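Local coordinates for protein acetone carboxylase alpha subunit (Xanthobacter autotrophicus Py2, PDB 5M45) that forms the alpha subunit of a multi-subunit carboxylase, belongs to the hydantoinase B/oxoprolinase family and binds manganese, at residues A[453-465]-A[474-486]. Residues are numbered along the deposited sequence; the frame is centred on the assembly and turned at random.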
loop_
_atom_site.group_PDB
_atom_site.type_symbol
_atom_site.label_atom_id
_atom_site.label_comp_id
_atom_site.label_asym_id
_atom_site.label_seq_id
_atom_site.Cartn_x
_atom_site.Cartn_y
_atom_site.Cartn_z
ATOM N N VAL A 453 0.687 -11.776 14.828
ATOM C CA VAL A 453 0.899 -11.520 16.260
ATOM C C VAL A 453 2.000 -10.451 16.474
ATOM O O VAL A 453 2.884 -10.252 15.605
ATOM C CB VAL A 453 1.215 -12.800 17.065
ATOM C CG1 VAL A 453 0.092 -13.807 16.899
ATOM C CG2 VAL A 453 2.527 -13.476 16.655
ATOM N N ASN A 454 1.899 -9.769 17.612
ATOM C CA ASN A 454 2.868 -8.762 18.015
ATOM C C ASN A 454 2.743 -8.562 19.526
ATOM O O ASN A 454 1.943 -7.744 19.978
ATOM C CB ASN A 454 2.653 -7.441 17.272
ATOM C CG ASN A 454 3.823 -6.467 17.467
ATOM O OD1 ASN A 454 4.688 -6.350 16.617
ATOM N ND2 ASN A 454 3.836 -5.755 18.599
ATOM N N SER A 455 3.522 -9.320 20.302
ATOM C CA SER A 455 3.378 -9.313 21.750
ATOM C C SER A 455 3.844 -7.994 22.363
ATOM O O SER A 455 4.982 -7.505 22.053
ATOM C CB SER A 455 4.198 -10.439 22.403
ATOM O OG SER A 455 4.088 -10.353 23.805
ATOM N N PHE A 456 3.014 -7.458 23.268
ATOM C CA PHE A 456 3.368 -6.273 24.077
ATOM C C PHE A 456 3.879 -6.644 25.501
ATOM O O PHE A 456 3.822 -5.824 26.425
ATOM C CB PHE A 456 2.214 -5.238 24.094
ATOM C CG PHE A 456 2.345 -4.167 23.022
ATOM C CD1 PHE A 456 2.124 -4.465 21.688
ATOM C CD2 PHE A 456 2.666 -2.842 23.359
ATOM C CE1 PHE A 456 2.252 -3.495 20.709
ATOM C CE2 PHE A 456 2.806 -1.892 22.398
ATOM C CZ PHE A 456 2.582 -2.194 21.065
ATOM N N GLU A 457 4.484 -7.828 25.640
ATOM C CA GLU A 457 5.237 -8.166 26.854
ATOM C C GLU A 457 6.364 -7.135 27.065
ATOM O O GLU A 457 6.666 -6.859 28.210
ATOM C CB GLU A 457 5.798 -9.615 26.825
ATOM C CG GLU A 457 4.729 -10.656 27.152
ATOM C CD GLU A 457 5.246 -12.071 27.365
ATOM O OE1 GLU A 457 6.264 -12.499 26.761
ATOM O OE2 GLU A 457 4.589 -12.778 28.181
ATOM N N CYS A 458 6.922 -6.536 25.991
ATOM C CA CYS A 458 7.984 -5.540 26.134
ATOM C C CYS A 458 7.460 -4.096 26.348
ATOM O O CYS A 458 8.202 -3.109 26.126
ATOM C CB CYS A 458 9.021 -5.611 25.001
ATOM S SG CYS A 458 8.290 -5.550 23.334
ATOM N N ALA A 459 6.210 -3.988 26.808
ATOM C CA ALA A 459 5.752 -2.864 27.592
ATOM C C ALA A 459 6.276 -2.874 29.020
ATOM O O ALA A 459 6.134 -1.848 29.720
ATOM C CB ALA A 459 4.197 -2.789 27.604
ATOM N N ALA A 460 6.853 -4.007 29.465
ATOM C CA ALA A 460 7.213 -4.246 30.869
ATOM C C ALA A 460 8.684 -4.646 30.980
ATOM O O ALA A 460 9.016 -5.803 31.224
ATOM C CB ALA A 460 6.300 -5.320 31.443
ATOM N N ASN A 461 9.571 -3.682 30.719
ATOM C CA ASN A 461 11.017 -3.869 30.810
ATOM C C ASN A 461 11.543 -3.292 32.132
ATOM O O ASN A 461 10.841 -2.551 32.819
ATOM C CB ASN A 461 11.723 -3.139 29.669
ATOM C CG ASN A 461 11.104 -3.400 28.323
ATOM O OD1 ASN A 461 11.258 -4.502 27.736
ATOM N ND2 ASN A 461 10.356 -2.383 27.807
ATOM N N GLY A 462 12.806 -3.564 32.443
ATOM C CA GLY A 462 13.439 -2.967 33.616
ATOM C C GLY A 462 13.609 -1.455 33.482
ATOM O O GLY A 462 13.712 -0.929 32.361
ATOM N N THR A 463 13.612 -0.757 34.612
ATOM C CA THR A 463 13.877 0.698 34.644
ATOM C C THR A 463 15.268 0.992 35.229
ATOM O O THR A 463 15.858 0.172 35.952
ATOM C CB THR A 463 12.800 1.501 35.401
ATOM O OG1 THR A 463 12.904 1.257 36.815
ATOM C CG2 THR A 463 11.424 1.156 34.937
ATOM N N GLY A 464 15.804 2.164 34.873
ATOM C CA GLY A 464 17.084 2.605 35.395
ATOM C C GLY A 464 17.108 2.762 36.919
ATOM O O GLY A 464 16.133 3.207 37.521
ATOM N N ALA A 465 18.230 2.390 37.536
ATOM C CA ALA A 465 18.470 2.648 38.966
ATOM C C ALA A 465 18.522 4.144 39.284
ATOM O O ALA A 465 18.851 4.976 38.411
ATOM C CB ALA A 465 19.765 1.998 39.412
ATOM N N HIS A 474 10.738 -5.492 35.251
ATOM C CA HIS A 474 9.559 -5.841 34.408
ATOM C C HIS A 474 8.374 -4.888 34.613
ATOM O O HIS A 474 7.253 -5.302 34.994
ATOM C CB HIS A 474 9.152 -7.322 34.603
ATOM C CG HIS A 474 8.976 -7.733 36.031
ATOM N ND1 HIS A 474 7.917 -7.332 36.789
ATOM C CD2 HIS A 474 9.782 -8.431 36.866
ATOM C CE1 HIS A 474 8.057 -7.764 38.030
ATOM N NE2 HIS A 474 9.193 -8.436 38.106
ATOM N N ALA A 475 8.650 -3.592 34.425
ATOM C CA ALA A 475 7.781 -2.512 34.926
ATOM C C ALA A 475 7.267 -1.441 33.956
ATOM O O ALA A 475 6.198 -0.832 34.243
ATOM C CB ALA A 475 8.503 -1.811 36.074
ATOM N N ALA A 476 8.030 -1.108 32.911
ATOM C CA ALA A 476 7.725 0.075 32.083
ATOM C C ALA A 476 8.470 0.089 30.731
ATOM O O ALA A 476 9.337 -0.779 30.448
ATOM C CB ALA A 476 8.069 1.337 32.859
ATOM N N ALA A 477 8.078 1.060 29.910
ATOM C CA ALA A 477 8.748 1.381 28.656
ATOM C C ALA A 477 8.842 2.895 28.555
ATOM O O ALA A 477 7.979 3.601 29.060
ATOM C CB ALA A 477 7.963 0.814 27.483
ATOM N N ILE A 478 9.862 3.406 27.892
ATOM C CA ILE A 478 9.978 4.886 27.678
ATOM C C ILE A 478 8.723 5.509 27.013
ATOM O O ILE A 478 8.334 6.604 27.375
ATOM C CB ILE A 478 11.266 5.249 26.911
ATOM C CG1 ILE A 478 11.484 6.777 26.829
ATOM C CG2 ILE A 478 11.282 4.679 25.503
ATOM C CD1 ILE A 478 11.628 7.448 28.181
ATOM N N TRP A 479 8.090 4.783 26.088
ATOM C CA TRP A 479 6.893 5.268 25.383
ATOM C C TRP A 479 5.560 5.119 26.157
ATOM O O TRP A 479 4.504 5.545 25.666
ATOM C CB TRP A 479 6.779 4.656 23.938
ATOM C CG TRP A 479 7.183 3.229 23.812
ATOM C CD1 TRP A 479 8.371 2.758 23.313
ATOM C CD2 TRP A 479 6.457 2.076 24.241
ATOM N NE1 TRP A 479 8.422 1.400 23.384
ATOM C CE2 TRP A 479 7.258 0.937 23.939
ATOM C CE3 TRP A 479 5.190 1.885 24.809
ATOM C CZ2 TRP A 479 6.854 -0.358 24.221
ATOM C CZ3 TRP A 479 4.780 0.585 25.101
ATOM C CH2 TRP A 479 5.608 -0.520 24.792
ATOM N N ASN A 480 5.574 4.481 27.333
ATOM C CA ASN A 480 4.420 4.414 28.237
ATOM C C ASN A 480 4.885 3.944 29.628
ATOM O O ASN A 480 5.190 2.708 29.822
ATOM C CB ASN A 480 3.295 3.469 27.709
ATOM C CG ASN A 480 2.020 3.525 28.583
ATOM O OD1 ASN A 480 1.999 4.128 29.698
ATOM N ND2 ASN A 480 0.943 2.897 28.092
ATOM N N PRO A 481 4.968 4.875 30.609
ATOM C CA PRO A 481 5.440 4.495 31.941
ATOM C C PRO A 481 4.453 3.601 32.740
ATOM O O PRO A 481 4.874 2.987 33.750
ATOM C CB PRO A 481 5.694 5.865 32.615
ATOM C CG PRO A 481 4.657 6.774 31.993
ATOM C CD PRO A 481 4.572 6.298 30.554
ATOM N N GLU A 482 3.173 3.546 32.324
ATOM C CA GLU A 482 2.185 2.640 32.949
ATOM C C GLU A 482 2.307 1.234 32.356
ATOM O O GLU A 482 1.458 0.772 31.585
ATOM C CB GLU A 482 0.747 3.194 32.811
ATOM C CG GLU A 482 0.520 4.475 33.570
ATOM C CD GLU A 482 -0.866 5.109 33.322
ATOM O OE1 GLU A 482 -1.887 4.667 33.916
ATOM O OE2 GLU A 482 -0.942 6.085 32.536
ATOM N N GLY A 483 3.388 0.537 32.705
ATOM C CA GLY A 483 3.659 -0.768 32.103
ATOM C C GLY A 483 2.617 -1.827 32.500
ATOM O O GLY A 483 1.999 -1.772 33.587
ATOM N N ASP A 484 2.434 -2.777 31.592
ATOM C CA ASP A 484 1.552 -3.917 31.769
ATOM C C ASP A 484 2.039 -5.024 30.826
ATOM O O ASP A 484 2.190 -4.769 29.635
ATOM C CB ASP A 484 0.116 -3.516 31.414
ATOM C CG ASP A 484 -0.960 -4.562 31.876
ATOM O OD1 ASP A 484 -0.618 -5.762 32.076
ATOM O OD2 ASP A 484 -2.163 -4.120 32.030
ATOM N N MET A 485 2.321 -6.216 31.352
ATOM C CA MET A 485 2.723 -7.364 30.542
ATOM C C MET A 485 1.552 -8.176 29.949
ATOM O O MET A 485 1.778 -9.024 29.056
ATOM C CB MET A 485 3.683 -8.303 31.286
ATOM C CG MET A 485 3.093 -8.983 32.514
ATOM S SD MET A 485 4.223 -10.108 33.391
ATOM C CE MET A 485 5.529 -8.965 33.893
ATOM N N GLY A 486 0.329 -7.882 30.388
ATOM C CA GLY A 486 -0.857 -8.640 29.990
ATOM C C GLY A 486 -0.959 -9.990 30.687
ATOM O O GLY A 486 0.077 -10.531 31.161
HETATM O O HOH W 1 4.587 0.338 28.926
#
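Asn461 meets Ala475 and Ala476 through backbone hydrogen bonds. Its O accepts from Ala475 N at 2.9 Å, from above the carbonyl plane, and from Ala476 N at 3.2 Å, in that plane on a lone pair. Asn461 N returns a bond to Ala476 O. The side chain of Asn461 adds to this grip. With CG beside the backbone N (chi1 -48°), ND2 reaches Ala476 O at 3.3 Å, from the same face as Asn461 N. The same ND2 also donates to Cys458 O at 2.8 Å, which helps to hold the amide's rotation. A water lies between Ala459 O and Asn480 O, at 2.8 Å and 2.6 Å.

Apolar contacts flank these bonds. Trp479 CH2 lies 3.9 Å from Phe456 CE2, the two rings meeting obliquely with planes at 73°. CH2 also touches Ala459 CB, while Ala477 CB covers the centre of one indole face. Farther along, Ala460 CB packs on Met485 CB, and Thr463 CG2 on Ala476 CB.

The carboxylate of Glu457 hydrogen-bonds to Ser522 and forms salt bridges with Arg502 and Arg524. Asp484 pairs with a basic side chain of another protein's chain. The Phe456 side chain comes to about 5 Å from the manganese held by His150, Asp153 and His175. Two residues facing Asn461 make a classic beta bulge, here on a single antiparallel bridge between buried loops.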